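Local coordinates for beta-glucoside phosphorylase BglX (Unidentified, PDB 5VQE), which probably cleaves beta-glucosides by phosphorolysis, as a glycoside hydrolase family 3 enzyme that works through a covalent glucosyl-enzyme intermediate, at residues A[88-93]-A[141-146]; A[284-289]-A[315-320]; A[465-470]-A[502-507]; A[411-416]-A[469-474]. One frame throughout, in Å; residues are numbered along the deposited sequence.

Contact 1: A[88-93]-A[141-146]. With G2F (2-deoxy-2-fluoro-alpha-D-glucopyranose), chain B.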
loop_
_atom_site.group_PDB
_atom_site.type_symbol
_atom_site.label_atom_id
_atom_site.label_comp_id
_atom_site.label_asym_id
_atom_site.label_seq_id
_atom_site.Cartn_x
_atom_site.Cartn_y
_atom_site.Cartn_z
ATOM N N LEU A 88 18.077 -3.077 -8.236
ATOM C CA LEU A 88 16.627 -3.214 -8.158
ATOM C C LEU A 88 16.044 -1.842 -7.846
ATOM O O LEU A 88 16.560 -1.125 -6.981
ATOM C CB LEU A 88 16.224 -4.225 -7.088
ATOM C CG LEU A 88 16.672 -5.668 -7.325
ATOM C CD1 LEU A 88 16.370 -6.491 -6.104
ATOM C CD2 LEU A 88 16.004 -6.263 -8.548
ATOM N N ILE A 89 15.004 -1.455 -8.583
ATOM C CA ILE A 89 14.385 -0.139 -8.447
ATOM C C ILE A 89 12.938 -0.364 -8.037
ATOM O O ILE A 89 12.122 -0.837 -8.839
ATOM C CB ILE A 89 14.481 0.684 -9.741
ATOM C CG1 ILE A 89 15.949 0.952 -10.089
ATOM C CG2 ILE A 89 13.757 2.010 -9.585
ATOM C CD1 ILE A 89 16.156 1.569 -11.448
ATOM N N ALA A 90 12.620 -0.028 -6.791
ATOM C CA ALA A 90 11.325 -0.319 -6.201
ATOM C C ALA A 90 10.440 0.923 -6.131
ATOM O O ALA A 90 10.908 2.061 -6.227
ATOM C CB ALA A 90 11.501 -0.904 -4.798
ATOM N N CYS A 91 9.141 0.676 -5.970
ATOM C CA CYS A 91 8.150 1.733 -5.824
ATOM C C CYS A 91 6.916 1.146 -5.138
ATOM O O CYS A 91 6.562 -0.016 -5.380
ATOM C CB CYS A 91 7.784 2.333 -7.195
ATOM S SG CYS A 91 6.973 3.961 -7.141
ATOM N N ASN A 92 6.263 1.956 -4.295
ATOM C CA ASN A 92 4.999 1.588 -3.654
ATOM C C ASN A 92 3.841 1.865 -4.620
ATOM O O ASN A 92 3.011 2.751 -4.407
ATOM C CB ASN A 92 4.785 2.367 -2.356
ATOM C CG ASN A 92 5.689 1.916 -1.223
ATOM O OD1 ASN A 92 6.393 2.727 -0.592
ATOM N ND2 ASN A 92 5.641 0.638 -0.924
ATOM N N LEU A 93 3.777 1.070 -5.690
ATOM C CA LEU A 93 2.731 1.238 -6.703
ATOM C C LEU A 93 1.488 0.475 -6.251
ATOM O O LEU A 93 1.185 -0.626 -6.708
ATOM C CB LEU A 93 3.226 0.776 -8.064
ATOM C CG LEU A 93 4.372 1.600 -8.640
ATOM C CD1 LEU A 93 5.231 0.735 -9.546
ATOM C CD2 LEU A 93 3.838 2.819 -9.394
ATOM N N VAL A 141 11.144 1.310 -13.070
ATOM C CA VAL A 141 10.824 0.510 -11.897
ATOM C C VAL A 141 10.755 -0.958 -12.294
ATOM O O VAL A 141 10.107 -1.323 -13.288
ATOM C CB VAL A 141 9.505 0.983 -11.267
ATOM C CG1 VAL A 141 9.066 0.038 -10.152
ATOM C CG2 VAL A 141 9.650 2.387 -10.733
ATOM N N ASN A 142 11.417 -1.814 -11.514
ATOM C CA ASN A 142 11.378 -3.252 -11.754
ATOM C C ASN A 142 10.919 -4.044 -10.535
ATOM O O ASN A 142 10.996 -5.277 -10.550
ATOM C CB ASN A 142 12.746 -3.756 -12.233
ATOM C CG ASN A 142 13.889 -3.380 -11.308
ATOM O OD1 ASN A 142 13.769 -3.413 -10.080
ATOM N ND2 ASN A 142 15.029 -3.034 -11.906
ATOM N N TRP A 143 10.404 -3.375 -9.504
ATOM C CA TRP A 143 10.032 -4.025 -8.249
ATOM C C TRP A 143 8.915 -3.206 -7.616
ATOM O O TRP A 143 9.143 -2.058 -7.235
ATOM C CB TRP A 143 11.245 -4.100 -7.325
ATOM C CG TRP A 143 11.109 -4.953 -6.101
ATOM C CD1 TRP A 143 10.093 -5.813 -5.784
ATOM C CD2 TRP A 143 12.051 -5.032 -5.029
ATOM N NE1 TRP A 143 10.351 -6.420 -4.571
ATOM C CE2 TRP A 143 11.549 -5.954 -4.093
ATOM C CE3 TRP A 143 13.277 -4.409 -4.770
ATOM C CZ2 TRP A 143 12.230 -6.260 -2.911
ATOM C CZ3 TRP A 143 13.941 -4.710 -3.597
ATOM C CH2 TRP A 143 13.425 -5.637 -2.693
ATOM N N THR A 144 7.716 -3.765 -7.512
ATOM C CA THR A 144 6.635 -3.099 -6.797
ATOM C C THR A 144 6.487 -3.753 -5.433
ATOM O O THR A 144 6.471 -4.985 -5.327
ATOM C CB THR A 144 5.309 -3.134 -7.559
ATOM O OG1 THR A 144 4.347 -2.359 -6.840
ATOM C CG2 THR A 144 4.771 -4.544 -7.729
ATOM N N TYR A 145 6.439 -2.923 -4.394
ATOM C CA TYR A 145 6.280 -3.399 -3.026
ATOM C C TYR A 145 4.812 -3.726 -2.767
ATOM O O TYR A 145 4.200 -3.177 -1.848
ATOM C CB TYR A 145 6.772 -2.344 -2.032
ATOM C CG TYR A 145 8.268 -2.178 -1.892
ATOM C CD1 TYR A 145 9.144 -3.239 -2.095
ATOM C CD2 TYR A 145 8.802 -0.954 -1.501
ATOM C CE1 TYR A 145 10.508 -3.078 -1.926
ATOM C CE2 TYR A 145 10.160 -0.789 -1.326
ATOM C CZ TYR A 145 11.008 -1.848 -1.534
ATOM O OH TYR A 145 12.364 -1.656 -1.353
ATOM N N GLU A 146 4.232 -4.573 -3.607
ATOM C CA GLU A 146 2.825 -4.937 -3.542
ATOM C C GLU A 146 2.682 -6.328 -4.145
ATOM O O GLU A 146 3.528 -6.748 -4.939
ATOM C CB GLU A 146 1.952 -3.943 -4.316
ATOM C CG GLU A 146 2.335 -2.470 -4.210
ATOM C CD GLU A 146 1.930 -1.804 -2.910
ATOM O OE1 GLU A 146 1.028 -2.317 -2.209
ATOM O OE2 GLU A 146 2.518 -0.740 -2.597
HETATM C C1 G2F B . 7.173 0.041 5.209
HETATM C C2 G2F B . 5.651 -0.091 4.878
HETATM C C3 G2F B . 5.520 -0.816 3.506
HETATM C C4 G2F B . 6.348 -0.027 2.445
HETATM C C5 G2F B . 7.832 0.046 2.941
HETATM C C6 G2F B . 8.715 0.900 1.945
HETATM O O3 G2F B . 4.179 -0.722 3.102
HETATM O O4 G2F B . 6.350 -0.787 1.266
HETATM O O5 G2F B . 7.853 0.725 4.185
HETATM O O6 G2F B . 8.083 2.132 1.739
HETATM F F2 G2F B . 5.034 -0.832 5.825
#
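Ala90 and Trp143 pair as neighbours in parallel strands, CA to CA 4.4 Å, and Cys91 pairs with Thr144 one step on. Tyr145 N donates to Cys91 O at 3.1 Å, a nearly straight bond at 166°. At the other end Asn142 grips Ile89 twice. Its N donates to Ile89 O, and its side-chain OD1 accepts from Ile89 N at 2.8 Å, with the donor tilted 32° from the amide carbonyl plane. CG of Asn142 sits between its own backbone N and carbonyl carbon (chi1 54°), which turns the amide back to the neighbouring strand. Ala90 CB lies over one face of the Tyr145 ring, 3.8 Å from its centroid, in a CH-pi contact. Ala90 CB also meets Trp143 CE3 obliquely, and Trp143 CE3 packs on Leu88 CB at 3.8 Å. Trp143 NE1 is hydrogen-bonded to Thr237 OG1. Val141 CG1 and Leu93 CD1 meet tip to tip at 3.9 Å. Asn92 and Tyr145 each centre an inverse gamma turn just past the strands, and both line the sugar pocket. Glu146 OE2 forms a salt bridge with Lys193, which is also hydrogen-bonded to the sugar. As in TIM barrels generally, the pocket lies at the C-terminal ends of the parallel strands; here that barrel is the family 3 N-terminal domain.

Contact 2: A[284-289]-A[315-320]. With G2F (2-deoxy-2-fluoro-alpha-D-glucopyranose), chain B.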
loop_
_atom_site.group_PDB
_atom_site.type_symbol
_atom_site.label_atom_id
_atom_site.label_comp_id
_atom_site.label_asym_id
_atom_site.label_seq_id
_atom_site.Cartn_x
_atom_site.Cartn_y
_atom_site.Cartn_z
ATOM N N LEU A 284 13.007 -13.651 -2.280
ATOM C CA LEU A 284 13.744 -12.620 -1.558
ATOM C C LEU A 284 12.914 -12.073 -0.402
ATOM O O LEU A 284 11.744 -11.715 -0.578
ATOM C CB LEU A 284 14.118 -11.490 -2.519
ATOM C CG LEU A 284 15.176 -10.445 -2.125
ATOM C CD1 LEU A 284 15.483 -9.561 -3.302
ATOM C CD2 LEU A 284 14.719 -9.538 -0.994
ATOM N N ILE A 285 13.528 -11.970 0.774
ATOM C CA ILE A 285 12.899 -11.363 1.944
ATOM C C ILE A 285 13.545 -10.002 2.178
ATOM O O ILE A 285 14.769 -9.907 2.331
ATOM C CB ILE A 285 13.041 -12.246 3.195
ATOM C CG1 ILE A 285 12.330 -13.583 3.014
ATOM C CG2 ILE A 285 12.480 -11.525 4.416
ATOM C CD1 ILE A 285 12.603 -14.576 4.126
ATOM N N CYS A 286 12.736 -8.953 2.220
ATOM C CA CYS A 286 13.218 -7.632 2.598
ATOM C C CYS A 286 12.459 -7.158 3.826
ATOM O O CYS A 286 11.337 -7.601 4.094
ATOM C CB CYS A 286 13.080 -6.617 1.457
ATOM S SG CYS A 286 11.383 -6.232 0.966
ATOM N N THR A 287 13.090 -6.278 4.595
ATOM C CA THR A 287 12.403 -5.699 5.734
ATOM C C THR A 287 11.504 -4.558 5.274
ATOM O O THR A 287 11.664 -4.000 4.184
ATOM C CB THR A 287 13.384 -5.184 6.792
ATOM O OG1 THR A 287 14.053 -4.007 6.326
ATOM C CG2 THR A 287 14.442 -6.235 7.135
ATOM N N ASP A 288 10.520 -4.246 6.104
ATOM C CA ASP A 288 9.868 -2.958 5.993
ATOM C C ASP A 288 10.851 -1.881 6.438
ATOM O O ASP A 288 11.878 -2.170 7.062
ATOM C CB ASP A 288 8.595 -2.932 6.834
ATOM C CG ASP A 288 7.724 -1.733 6.538
ATOM O OD1 ASP A 288 7.769 -1.216 5.383
ATOM O OD2 ASP A 288 7.009 -1.342 7.474
ATOM N N ALA A 289 10.538 -0.632 6.090
ATOM C CA ALA A 289 11.446 0.492 6.320
ATOM C C ALA A 289 11.988 0.501 7.747
ATOM O O ALA A 289 11.220 0.485 8.717
ATOM C CB ALA A 289 10.714 1.806 6.023
ATOM N N MET A 315 17.464 -8.291 2.661
ATOM C CA MET A 315 17.683 -6.881 2.374
ATOM C C MET A 315 17.065 -6.000 3.448
ATOM O O MET A 315 15.949 -6.254 3.923
ATOM C CB MET A 315 17.109 -6.553 0.993
ATOM C CG MET A 315 17.106 -5.101 0.613
ATOM S SD MET A 315 16.792 -4.831 -1.153
ATOM C CE MET A 315 17.482 -6.255 -1.919
ATOM N N LEU A 316 17.814 -4.960 3.826
ATOM C CA LEU A 316 17.346 -3.926 4.735
ATOM C C LEU A 316 16.797 -2.773 3.917
ATOM O O LEU A 316 17.487 -2.252 3.030
ATOM C CB LEU A 316 18.481 -3.424 5.630
ATOM C CG LEU A 316 19.064 -4.439 6.615
ATOM C CD1 LEU A 316 20.485 -4.062 7.008
ATOM C CD2 LEU A 316 18.201 -4.525 7.849
ATOM N N THR A 317 15.571 -2.368 4.214
ATOM C CA THR A 317 14.898 -1.318 3.452
ATOM C C THR A 317 15.102 0.014 4.171
ATOM O O THR A 317 14.461 0.298 5.186
ATOM C CB THR A 317 13.426 -1.660 3.268
ATOM O OG1 THR A 317 13.341 -2.930 2.609
ATOM C CG2 THR A 317 12.715 -0.606 2.425
ATOM N N PHE A 318 16.034 0.807 3.648
ATOM C CA PHE A 318 16.280 2.188 4.053
ATOM C C PHE A 318 17.211 2.257 5.249
ATOM O O PHE A 318 17.273 1.328 6.062
ATOM C CB PHE A 318 14.991 2.946 4.392
ATOM C CG PHE A 318 13.966 2.929 3.303
ATOM C CD1 PHE A 318 14.313 2.587 2.004
ATOM C CD2 PHE A 318 12.647 3.263 3.578
ATOM C CE1 PHE A 318 13.354 2.570 0.999
ATOM C CE2 PHE A 318 11.687 3.246 2.577
ATOM C CZ PHE A 318 12.043 2.910 1.289
ATOM N N THR A 319 17.936 3.369 5.347
ATOM C CA THR A 319 18.842 3.641 6.446
ATOM C C THR A 319 18.342 4.858 7.212
ATOM O O THR A 319 17.494 5.614 6.736
ATOM C CB THR A 319 20.269 3.900 5.949
ATOM O OG1 THR A 319 20.254 4.963 4.988
ATOM C CG2 THR A 319 20.862 2.649 5.316
ATOM N N LEU A 320 18.889 5.038 8.410
ATOM C CA LEU A 320 18.590 6.199 9.240
ATOM C C LEU A 320 19.726 7.206 9.078
ATOM O O LEU A 320 19.627 8.142 8.278
ATOM C CB LEU A 320 18.403 5.757 10.697
ATOM C CG LEU A 320 18.023 6.785 11.758
ATOM C CD1 LEU A 320 16.723 7.468 11.383
ATOM C CD2 LEU A 320 17.913 6.094 13.114
HETATM C C1 G2F B . 7.173 0.041 5.209
HETATM C C2 G2F B . 5.651 -0.091 4.878
HETATM C C3 G2F B . 5.520 -0.816 3.506
HETATM C C4 G2F B . 6.348 -0.027 2.445
HETATM C C5 G2F B . 7.832 0.046 2.941
HETATM C C6 G2F B . 8.715 0.900 1.945
HETATM O O3 G2F B . 4.179 -0.722 3.102
HETATM O O4 G2F B . 6.350 -0.787 1.266
HETATM O O5 G2F B . 7.853 0.725 4.185
HETATM O O6 G2F B . 8.083 2.132 1.739
HETATM F F2 G2F B . 5.034 -0.832 5.825
#
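Beside the pairing of Thr287 with Thr317, Asp288 is joined covalently to the sugar, its OD1 1.4 Å from G2F C1. This is consistent with a trapped glycosyl-enzyme in which Asp288 is the nucleophile, as in other family 3 enzymes. Thr317 OG1 donates to Thr287 O at 2.5 Å. Thr287 OG1 lies between its own backbone N and carbonyl carbon (chi1 71°). From there it accepts from Thr317 N at 3.1 Å, nearly straight at 168°, and donates to Asp288 O from above that carbonyl plane. A valine in place of Thr287 would probably leave Thr317 N without this acceptor and Asp288 O without this donor, freeing the backbone of Asp288 to shift. Thr287 N donates to Met315 O at 2.9 Å. Ala289 CB touches Phe318 CD2 at 3.4 Å, and Phe318 CE2 reaches G2F C6. Thr317 CG2 covers one face of the Phe318 ring. Strand 284-287 pairs on its other side with strand 237-244. Met315 and Phe318 pack on strand 38-42, while Leu316 faces helix 301-310.

Contact 3: A[465-470]-A[502-507]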
loop_
_atom_site.group_PDB
_atom_site.type_symbol
_atom_site.label_atom_id
_atom_site.label_comp_id
_atom_site.label_asym_id
_atom_site.label_seq_id
_atom_site.Cartn_x
_atom_site.Cartn_y
_atom_site.Cartn_z
ATOM N N ARG A 465 -36.002 25.873 5.801
ATOM C CA ARG A 465 -36.405 26.777 4.731
ATOM C C ARG A 465 -35.290 26.930 3.711
ATOM O O ARG A 465 -35.551 27.058 2.509
ATOM C CB ARG A 465 -36.785 28.138 5.327
ATOM C CG ARG A 465 -36.953 29.276 4.324
ATOM C CD ARG A 465 -36.851 30.640 4.998
ATOM N NE ARG A 465 -35.818 31.471 4.375
ATOM C CZ ARG A 465 -34.714 31.921 4.974
ATOM N NH1 ARG A 465 -33.861 32.662 4.276
ATOM N NH2 ARG A 465 -34.455 31.656 6.254
ATOM N N ASP A 466 -34.040 26.926 4.173
ATOM C CA ASP A 466 -32.886 27.184 3.328
ATOM C C ASP A 466 -32.206 25.921 2.818
ATOM O O ASP A 466 -31.328 26.020 1.950
ATOM C CB ASP A 466 -31.848 28.015 4.097
ATOM C CG ASP A 466 -32.321 29.412 4.391
ATOM O OD1 ASP A 466 -33.115 29.951 3.595
ATOM O OD2 ASP A 466 -31.882 29.980 5.410
ATOM N N THR A 467 -32.563 24.749 3.340
ATOM C CA THR A 467 -31.822 23.526 3.053
ATOM C C THR A 467 -32.780 22.371 2.817
ATOM O O THR A 467 -33.635 22.081 3.659
ATOM C CB THR A 467 -30.876 23.165 4.203
ATOM O OG1 THR A 467 -30.321 24.360 4.755
ATOM C CG2 THR A 467 -29.763 22.270 3.691
ATOM N N ASP A 468 -32.615 21.706 1.678
ATOM C CA ASP A 468 -33.385 20.516 1.361
ATOM C C ASP A 468 -32.608 19.225 1.587
ATOM O O ASP A 468 -33.231 18.170 1.770
ATOM C CB ASP A 468 -33.861 20.599 -0.095
ATOM C CG ASP A 468 -34.662 21.868 -0.361
ATOM O OD1 ASP A 468 -35.716 22.035 0.279
ATOM O OD2 ASP A 468 -34.219 22.712 -1.168
ATOM N N LEU A 469 -31.276 19.285 1.611
ATOM C CA LEU A 469 -30.459 18.077 1.692
ATOM C C LEU A 469 -29.060 18.427 2.188
ATOM O O LEU A 469 -28.464 19.410 1.734
ATOM C CB LEU A 469 -30.386 17.397 0.317
ATOM C CG LEU A 469 -29.458 16.185 0.167
ATOM C CD1 LEU A 469 -29.968 14.989 0.961
ATOM C CD2 LEU A 469 -29.317 15.837 -1.319
ATOM N N PHE A 470 -28.546 17.624 3.118
ATOM C CA PHE A 470 -27.138 17.629 3.490
ATOM C C PHE A 470 -26.452 16.495 2.739
ATOM O O PHE A 470 -26.967 15.374 2.714
ATOM C CB PHE A 470 -26.945 17.401 4.997
ATOM C CG PHE A 470 -27.133 18.624 5.858
ATOM C CD1 PHE A 470 -26.124 19.567 5.990
ATOM C CD2 PHE A 470 -28.298 18.796 6.582
ATOM C CE1 PHE A 470 -26.287 20.676 6.813
ATOM C CE2 PHE A 470 -28.471 19.904 7.409
ATOM C CZ PHE A 470 -27.468 20.844 7.519
ATOM N N CYS A 502 -33.084 13.942 11.453
ATOM C CA CYS A 502 -34.534 13.820 11.517
ATOM C C CYS A 502 -35.247 15.102 11.114
ATOM O O CYS A 502 -36.476 15.095 10.982
ATOM C CB CYS A 502 -34.968 13.428 12.927
ATOM S SG CYS A 502 -34.324 11.842 13.450
ATOM N N ASP A 503 -34.503 16.189 10.925
ATOM C CA ASP A 503 -35.042 17.478 10.510
ATOM C C ASP A 503 -34.725 17.818 9.063
ATOM O O ASP A 503 -35.517 18.503 8.414
ATOM C CB ASP A 503 -34.490 18.592 11.412
ATOM C CG ASP A 503 -34.999 18.495 12.844
ATOM O OD1 ASP A 503 -36.197 18.770 13.069
ATOM O OD2 ASP A 503 -34.206 18.128 13.742
ATOM N N VAL A 504 -33.583 17.366 8.553
ATOM C CA VAL A 504 -33.187 17.606 7.170
ATOM C C VAL A 504 -32.617 16.312 6.595
ATOM O O VAL A 504 -31.722 15.708 7.207
ATOM C CB VAL A 504 -32.165 18.746 7.079
ATOM C CG1 VAL A 504 -31.764 18.999 5.631
ATOM C CG2 VAL A 504 -32.722 20.023 7.709
ATOM N N PRO A 505 -33.091 15.846 5.443
ATOM C CA PRO A 505 -32.505 14.638 4.843
ATOM C C PRO A 505 -30.995 14.765 4.714
ATOM O O PRO A 505 -30.474 15.798 4.285
ATOM C CB PRO A 505 -33.190 14.559 3.476
ATOM C CG PRO A 505 -34.497 15.257 3.671
ATOM C CD PRO A 505 -34.200 16.378 4.625
ATOM N N THR A 506 -30.283 13.709 5.108
ATOM C CA THR A 506 -28.826 13.715 5.118
ATOM C C THR A 506 -28.296 12.473 4.409
ATOM O O THR A 506 -28.712 11.348 4.711
ATOM C CB THR A 506 -28.295 13.787 6.558
ATOM O OG1 THR A 506 -28.746 15.000 7.170
ATOM C CG2 THR A 506 -26.777 13.775 6.588
ATOM N N LEU A 507 -27.379 12.691 3.470
ATOM C CA LEU A 507 -26.724 11.635 2.708
ATOM C C LEU A 507 -25.233 11.673 3.009
ATOM O O LEU A 507 -24.623 12.745 2.971
ATOM C CB LEU A 507 -26.980 11.833 1.211
ATOM C CG LEU A 507 -26.166 11.006 0.214
ATOM C CD1 LEU A 507 -26.548 9.546 0.315
ATOM C CD2 LEU A 507 -26.406 11.534 -1.197
#
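Phe470 meets Val504 obliquely through CD2 and CE2 of its ring, CD2 to Val504 CG1 at 3.6 Å, with the two side chains crossing at about a right angle. CG1 is anti to the backbone N of Val504 (chi1 -180°), which carries that methyl to the ring. Thr506 OG1 lies 3.7 Å from Phe470 CB, on the same side of the sheet. Two backbone bonds fix the pairing. Phe470 N donates to Pro505 O at 2.9 Å, almost straight at 173°, and Leu507 N donates to Phe470 O at 2.8 Å. Leu469 points to the other side of the sheet, where its CD1 rests against Pro505 CB at 4.1 Å. The Pro505 ring also brings its CD to 3.5 Å from Asp468 O.

This is the start of a parallel pair, strands 469-475 and 506-510, inside a six-stranded mixed sheet. The fold is alpha/beta, with helices 429-441 and 460-466 packed on the sheet.

Helix 460-466 ends just ahead of the first strand, and Thr467 is the first residue to leave it. Thr467 OG1 is hydrogen-bonded back to Leu463 O. Leu463 also packs on both Phe470 and Val504, so the helix backs the pair on that side. Asp468 is held by Arg412, whose N is hydrogen-bonded to Asp468 OD2. Arg412 NE is hydrogen-bonded to Asp466 O, tying the helix end to strand 412-419.

Contact 4: A[411-416]-A[469-474]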
loop_
_atom_site.group_PDB
_atom_site.type_symbol
_atom_site.label_atom_id
_atom_site.label_comp_id
_atom_site.label_asym_id
_atom_site.label_seq_id
_atom_site.Cartn_x
_atom_site.Cartn_y
_atom_site.Cartn_z
ATOM N N LYS A 411 -33.749 20.857 -4.012
ATOM C CA LYS A 411 -33.032 21.862 -4.796
ATOM C C LYS A 411 -31.775 22.345 -4.078
ATOM O O LYS A 411 -30.706 22.454 -4.689
ATOM C CB LYS A 411 -33.957 23.043 -5.110
ATOM C CG LYS A 411 -33.307 24.176 -5.900
ATOM C CD LYS A 411 -32.906 23.771 -7.323
ATOM C CE LYS A 411 -34.085 23.226 -8.114
ATOM N NZ LYS A 411 -35.343 24.014 -7.906
ATOM N N ARG A 412 -31.881 22.664 -2.789
ATOM C CA ARG A 412 -30.799 23.325 -2.067
ATOM C C ARG A 412 -30.023 22.304 -1.238
ATOM O O ARG A 412 -30.596 21.611 -0.393
ATOM C CB ARG A 412 -31.349 24.446 -1.190
ATOM C CG ARG A 412 -32.037 25.548 -1.989
ATOM C CD ARG A 412 -32.441 26.716 -1.100
ATOM N NE ARG A 412 -31.272 27.375 -0.527
ATOM C CZ ARG A 412 -30.590 28.355 -1.111
ATOM N NH1 ARG A 412 -30.956 28.820 -2.301
ATOM N NH2 ARG A 412 -29.531 28.867 -0.501
ATOM N N ILE A 413 -28.720 22.224 -1.483
ATOM C CA ILE A 413 -27.851 21.232 -0.864
ATOM C C ILE A 413 -26.754 21.962 -0.100
ATOM O O ILE A 413 -26.162 22.919 -0.608
ATOM C CB ILE A 413 -27.236 20.280 -1.914
ATOM C CG1 ILE A 413 -28.319 19.393 -2.526
ATOM C CG2 ILE A 413 -26.130 19.423 -1.286
ATOM C CD1 ILE A 413 -27.829 18.540 -3.680
ATOM N N ILE A 414 -26.482 21.501 1.115
ATOM C CA ILE A 414 -25.298 21.910 1.857
ATOM C C ILE A 414 -24.308 20.763 1.780
ATOM O O ILE A 414 -24.624 19.636 2.183
ATOM C CB ILE A 414 -25.623 22.265 3.318
ATOM C CG1 ILE A 414 -26.427 23.566 3.390
ATOM C CG2 ILE A 414 -24.336 22.424 4.118
ATOM C CD1 ILE A 414 -26.904 23.920 4.814
ATOM N N LEU A 415 -23.112 21.048 1.273
ATOM C CA LEU A 415 -22.071 20.046 1.091
ATOM C C LEU A 415 -21.058 20.200 2.216
ATOM O O LEU A 415 -20.507 21.287 2.415
ATOM C CB LEU A 415 -21.390 20.200 -0.268
ATOM C CG LEU A 415 -20.317 19.172 -0.649
ATOM C CD1 LEU A 415 -20.880 17.764 -0.624
ATOM C CD2 LEU A 415 -19.744 19.493 -2.031
ATOM N N VAL A 416 -20.824 19.113 2.944
ATOM C CA VAL A 416 -20.008 19.123 4.152
ATOM C C VAL A 416 -18.801 18.247 3.876
ATOM O O VAL A 416 -18.926 17.020 3.757
ATOM C CB VAL A 416 -20.779 18.621 5.378
ATOM C CG1 VAL A 416 -19.926 18.758 6.626
ATOM C CG2 VAL A 416 -22.076 19.376 5.534
ATOM N N LEU A 469 -31.276 19.285 1.611
ATOM C CA LEU A 469 -30.459 18.077 1.692
ATOM C C LEU A 469 -29.060 18.427 2.188
ATOM O O LEU A 469 -28.464 19.410 1.734
ATOM C CB LEU A 469 -30.386 17.397 0.317
ATOM C CG LEU A 469 -29.458 16.185 0.167
ATOM C CD1 LEU A 469 -29.968 14.989 0.961
ATOM C CD2 LEU A 469 -29.317 15.837 -1.319
ATOM N N PHE A 470 -28.546 17.624 3.118
ATOM C CA PHE A 470 -27.138 17.629 3.490
ATOM C C PHE A 470 -26.452 16.495 2.739
ATOM O O PHE A 470 -26.967 15.374 2.714
ATOM C CB PHE A 470 -26.945 17.401 4.997
ATOM C CG PHE A 470 -27.133 18.624 5.858
ATOM C CD1 PHE A 470 -26.124 19.567 5.990
ATOM C CD2 PHE A 470 -28.298 18.796 6.582
ATOM C CE1 PHE A 470 -26.287 20.676 6.813
ATOM C CE2 PHE A 470 -28.471 19.904 7.409
ATOM C CZ PHE A 470 -27.468 20.844 7.519
ATOM N N ILE A 471 -25.284 16.770 2.160
ATOM C CA ILE A 471 -24.423 15.729 1.607
ATOM C C ILE A 471 -23.057 15.828 2.267
ATOM O O ILE A 471 -22.472 16.915 2.325
ATOM C CB ILE A 471 -24.282 15.827 0.078
ATOM C CG1 ILE A 471 -25.660 15.731 -0.587
ATOM C CG2 ILE A 471 -23.362 14.695 -0.418
ATOM C CD1 ILE A 471 -25.619 15.670 -2.113
ATOM N N TYR A 472 -22.544 14.690 2.746
ATOM C CA TYR A 472 -21.204 14.609 3.327
ATOM C C TYR A 472 -20.218 13.963 2.357
ATOM O O TYR A 472 -20.499 12.903 1.787
ATOM C CB TYR A 472 -21.230 13.824 4.640
ATOM C CG TYR A 472 -21.795 14.641 5.773
ATOM C CD1 TYR A 472 -23.155 14.841 5.892
ATOM C CD2 TYR A 472 -20.960 15.242 6.698
ATOM C CE1 TYR A 472 -23.675 15.606 6.910
ATOM C CE2 TYR A 472 -21.472 16.009 7.722
ATOM C CZ TYR A 472 -22.832 16.185 7.822
ATOM O OH TYR A 472 -23.356 16.956 8.837
ATOM N N TYR A 473 -19.065 14.613 2.169
ATOM C CA TYR A 473 -17.946 14.075 1.397
ATOM C C TYR A 473 -16.835 13.773 2.399
ATOM O O TYR A 473 -16.149 14.685 2.867
ATOM C CB TYR A 473 -17.490 15.066 0.330
ATOM C CG TYR A 473 -16.530 14.503 -0.692
ATOM C CD1 TYR A 473 -15.227 14.152 -0.344
ATOM C CD2 TYR A 473 -16.922 14.338 -2.017
ATOM C CE1 TYR A 473 -14.347 13.642 -1.284
ATOM C CE2 TYR A 473 -16.053 13.832 -2.961
ATOM C CZ TYR A 473 -14.771 13.480 -2.595
ATOM O OH TYR A 473 -13.915 12.979 -3.544
ATOM N N ALA A 474 -16.664 12.496 2.730
ATOM C CA ALA A 474 -15.716 12.063 3.748
ATOM C C ALA A 474 -14.515 11.406 3.082
ATOM O O ALA A 474 -14.669 10.426 2.343
ATOM C CB ALA A 474 -16.377 11.091 4.725
#
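Val416 lies over one face of the Tyr472 ring, its CB 3.8 Å from the ring centroid in a CH-pi contact, and Val416 CG1 comes to 3.3 Å from Tyr472 CE2. The two side chains run side by side, pointing the same way. They belong to neighbouring parallel strands, 412-419 and 469-475, interior strands of a six-stranded mixed sheet in an alpha/beta fold. Four good backbone bonds join them, such as Val416 N to Ile471 O at 2.8 Å. An alanine in place of Tyr472 would probably uncover Val416 and leave Ser496 O without its bond from the phenol hydroxyl. On the same side of the sheet, Ile414 runs beside Phe470, CG2 to CE1 at 3.8 Å. On the opposite side Ile413, Leu415, Leu469 and Ile471 pack together: Ile413 CD1 meets Leu469 CD2 at 3.9 Å, and Ile413 CG2 meets Ile471 CG1. Helix 429-441 covers this side, with Phe434 touching both Leu415 and Ile471. Leu415 has CG anti to the backbone N (chi1 -177°), and its CD1 leans across to within 3.5 Å of Ile471 O.

Contact 1 closes before contact 2 opens. The later pair overlaps, with 411-416 first, then the shared strand, then 502-507. Contacts 1 and 2 lie in the family 3 N-terminal domain, with centres about 13 Å apart. They touch through Trp143 against Met315 and Cys286, and both reach the sugar. Contact 2 links the arc of strands ending in 316-317, which also holds contact 1, to the arc holding 284-287, in keeping with a TIM-type barrel. Contacts 3 and 4 have centres about 8 Å apart in the six-stranded mixed sheet. They share Leu469 and Phe470, so strand 469-475 stands between 506-510 and 412-419. Contact 1 is about 40 Å from contact 4, centre to centre, well separating these strands from the sugar.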